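Local coordinates for fucolectin-related protein (Streptococcus pneumoniae, PDB 2WMF) that hydrolyses host carbohydrate antigens, probably of the blood-group type, as the catalytic module of a family 98 glycoside hydrolase, at residues A[417-422]-A[445-450]. Residues are numbered along the deposited sequence; the frame is centred on the assembly and turned at random.
Sequences LYEGDG and QVMLPM
With chi1 at 69°, Y418 sets its CG between its own backbone N and carbonyl carbon, which turns the ring over toward V446, whose CG1 faces both the ring and G422 CA. The two segments form an antiparallel pair at the margin of a β-sheet in the C-terminal region, the short strand 419-420 flanking the longer 444-449. Strand 457-462 continues the sheet beyond 444-449, with V446 and L448 bonded through their backbones to L460 and L458. E419 and M447 are a hydrogen-bonded pair: E419 N reaches M447 O at 3.1 Å, and M447 N returns to E419 O at 2.8 Å, both nearly straight. Their side chains run alongside each other on one face, the bent M447 chain bringing CE to 3.8 Å from E419 CG, while the E419 carboxylate leads away from the partner strand. On the other side of the sheet the Y418 ring meets V446 CG1 obliquely through CE1 (3.8 Å), and L448 lies alongside Y418, its CD2 against CB. The phenol is fixed at its far end by G422 O, which Y418 OH meets in the carbonyl plane on a lone pair. Past G420 the strand pairing gives way to a turn in which Q445 O receives two N-H groups: G422 N at 3.2 Å, from above the carbonyl plane, and D421 N by a weak, bent bond. D421, whose chi1 of 57° folds its carboxylate back toward the partner strand, accepts Q445 N on OD1 in place of a backbone carbonyl (2.9 Å). The Q445 amide NE2 is held by D461. The amide's other atom, Q445 OE1, shares a water with D421 OD2, at 2.7 Å and 2.6 Å respectively.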
loop_
_atom_site.group_PDB
_atom_site.type_symbol
_atom_site.label_atom_id
_atom_site.label_comp_id
_atom_site.label_asym_id
_atom_site.label_seq_id
_atom_site.Cartn_x
_atom_site.Cartn_y
_atom_site.Cartn_z
ATOM N N LEU A 417 -4.975 -12.381 -21.139
ATOM C CA LEU A 417 -6.323 -12.550 -20.601
ATOM C C LEU A 417 -7.327 -11.453 -20.922
ATOM O O LEU A 417 -8.515 -11.623 -20.668
ATOM C CB LEU A 417 -6.288 -12.723 -19.074
ATOM C CG LEU A 417 -5.385 -13.829 -18.537
ATOM C CD1 LEU A 417 -5.457 -13.974 -17.007
ATOM C CD2 LEU A 417 -5.702 -15.193 -19.244
ATOM N N TYR A 418 -6.878 -10.301 -21.440
ATOM C CA TYR A 418 -7.815 -9.255 -21.770
ATOM C C TYR A 418 -7.238 -8.405 -22.897
ATOM O O TYR A 418 -6.029 -8.517 -23.182
ATOM C CB TYR A 418 -8.125 -8.365 -20.547
ATOM C CG TYR A 418 -6.976 -7.492 -20.060
ATOM C CD1 TYR A 418 -6.935 -6.107 -20.356
ATOM C CD2 TYR A 418 -5.916 -8.040 -19.303
ATOM C CE1 TYR A 418 -5.872 -5.308 -19.908
ATOM C CE2 TYR A 418 -4.833 -7.233 -18.861
ATOM C CZ TYR A 418 -4.847 -5.869 -19.112
ATOM O OH TYR A 418 -3.810 -5.056 -18.624
ATOM N N GLU A 419 -8.098 -7.567 -23.478
ATOM C CA GLU A 419 -7.709 -6.611 -24.501
ATOM C C GLU A 419 -7.874 -5.187 -23.982
ATOM O O GLU A 419 -8.667 -4.914 -23.071
ATOM C CB GLU A 419 -8.578 -6.789 -25.756
ATOM C CG GLU A 419 -8.437 -8.153 -26.408
ATOM C CD GLU A 419 -7.080 -8.356 -27.055
ATOM O OE1 GLU A 419 -6.379 -7.383 -27.348
ATOM O OE2 GLU A 419 -6.695 -9.528 -27.279
ATOM N N GLY A 420 -7.134 -4.266 -24.587
ATOM C CA GLY A 420 -7.176 -2.855 -24.210
ATOM C C GLY A 420 -5.857 -2.380 -23.627
ATOM O O GLY A 420 -4.854 -3.075 -23.665
ATOM N N ASP A 421 -5.869 -1.126 -23.174
ATOM C CA ASP A 421 -4.683 -0.461 -22.649
ATOM C C ASP A 421 -4.724 -0.143 -21.144
ATOM O O ASP A 421 -3.751 0.431 -20.661
ATOM C CB ASP A 421 -4.314 0.810 -23.431
ATOM C CG ASP A 421 -5.428 1.865 -23.502
ATOM O OD1 ASP A 421 -6.505 1.696 -22.894
ATOM O OD2 ASP A 421 -5.197 2.916 -24.198
ATOM N N GLY A 422 -5.812 -0.501 -20.448
ATOM C CA GLY A 422 -5.886 -0.420 -18.992
ATOM C C GLY A 422 -5.111 -1.529 -18.306
ATOM O O GLY A 422 -4.618 -2.493 -18.952
ATOM N N GLN A 445 -9.149 1.811 -21.650
ATOM C CA GLN A 445 -10.227 0.862 -21.840
ATOM C C GLN A 445 -9.705 -0.558 -21.652
ATOM O O GLN A 445 -8.553 -0.859 -21.965
ATOM C CB GLN A 445 -10.857 1.003 -23.235
ATOM C CG GLN A 445 -11.411 2.385 -23.542
ATOM C CD GLN A 445 -10.349 3.431 -23.862
ATOM O OE1 GLN A 445 -9.410 3.162 -24.608
ATOM N NE2 GLN A 445 -10.541 4.666 -23.343
ATOM N N VAL A 446 -10.588 -1.411 -21.109
ATOM C CA VAL A 446 -10.361 -2.824 -21.074
ATOM C C VAL A 446 -11.599 -3.540 -21.568
ATOM O O VAL A 446 -12.729 -3.098 -21.334
ATOM C CB VAL A 446 -9.950 -3.329 -19.658
ATOM C CG1 VAL A 446 -8.597 -2.684 -19.209
ATOM C CG2 VAL A 446 -11.003 -3.131 -18.588
ATOM N N MET A 447 -11.333 -4.653 -22.242
ATOM C CA MET A 447 -12.368 -5.638 -22.612
ATOM C C MET A 447 -11.946 -6.936 -21.952
ATOM O O MET A 447 -10.908 -7.491 -22.270
ATOM C CB MET A 447 -12.446 -5.817 -24.133
ATOM C CG MET A 447 -13.608 -6.671 -24.552
ATOM S SD MET A 447 -13.488 -8.445 -24.307
ATOM C CE MET A 447 -11.918 -8.953 -25.090
ATOM N N LEU A 448 -12.779 -7.369 -21.003
ATOM C CA LEU A 448 -12.517 -8.488 -20.126
ATOM C C LEU A 448 -13.420 -9.685 -20.450
ATOM O O LEU A 448 -14.623 -9.667 -20.181
ATOM C CB LEU A 448 -12.782 -8.039 -18.694
ATOM C CG LEU A 448 -12.143 -6.766 -18.157
ATOM C CD1 LEU A 448 -12.620 -6.426 -16.732
ATOM C CD2 LEU A 448 -10.618 -6.831 -18.245
ATOM N N PRO A 449 -12.828 -10.741 -21.023
ATOM C CA PRO A 449 -13.566 -12.011 -21.113
ATOM C C PRO A 449 -14.003 -12.410 -19.706
ATOM O O PRO A 449 -13.300 -12.132 -18.720
ATOM C CB PRO A 449 -12.512 -13.001 -21.623
ATOM C CG PRO A 449 -11.444 -12.161 -22.288
ATOM C CD PRO A 449 -11.436 -10.886 -21.471
ATOM N N MET A 450 -15.152 -13.063 -19.613
ATOM C CA MET A 450 -15.674 -13.468 -18.317
ATOM C C MET A 450 -15.683 -14.993 -18.226
ATOM O O MET A 450 -15.631 -15.689 -19.233
ATOM C CB MET A 450 -17.068 -12.864 -18.096
ATOM C CG MET A 450 -17.054 -11.274 -18.066
ATOM S SD MET A 450 -16.082 -10.609 -16.681
ATOM C CE MET A 450 -17.394 -10.623 -15.447
HETATM O O HOH W 1 -7.147 4.572 -24.409
#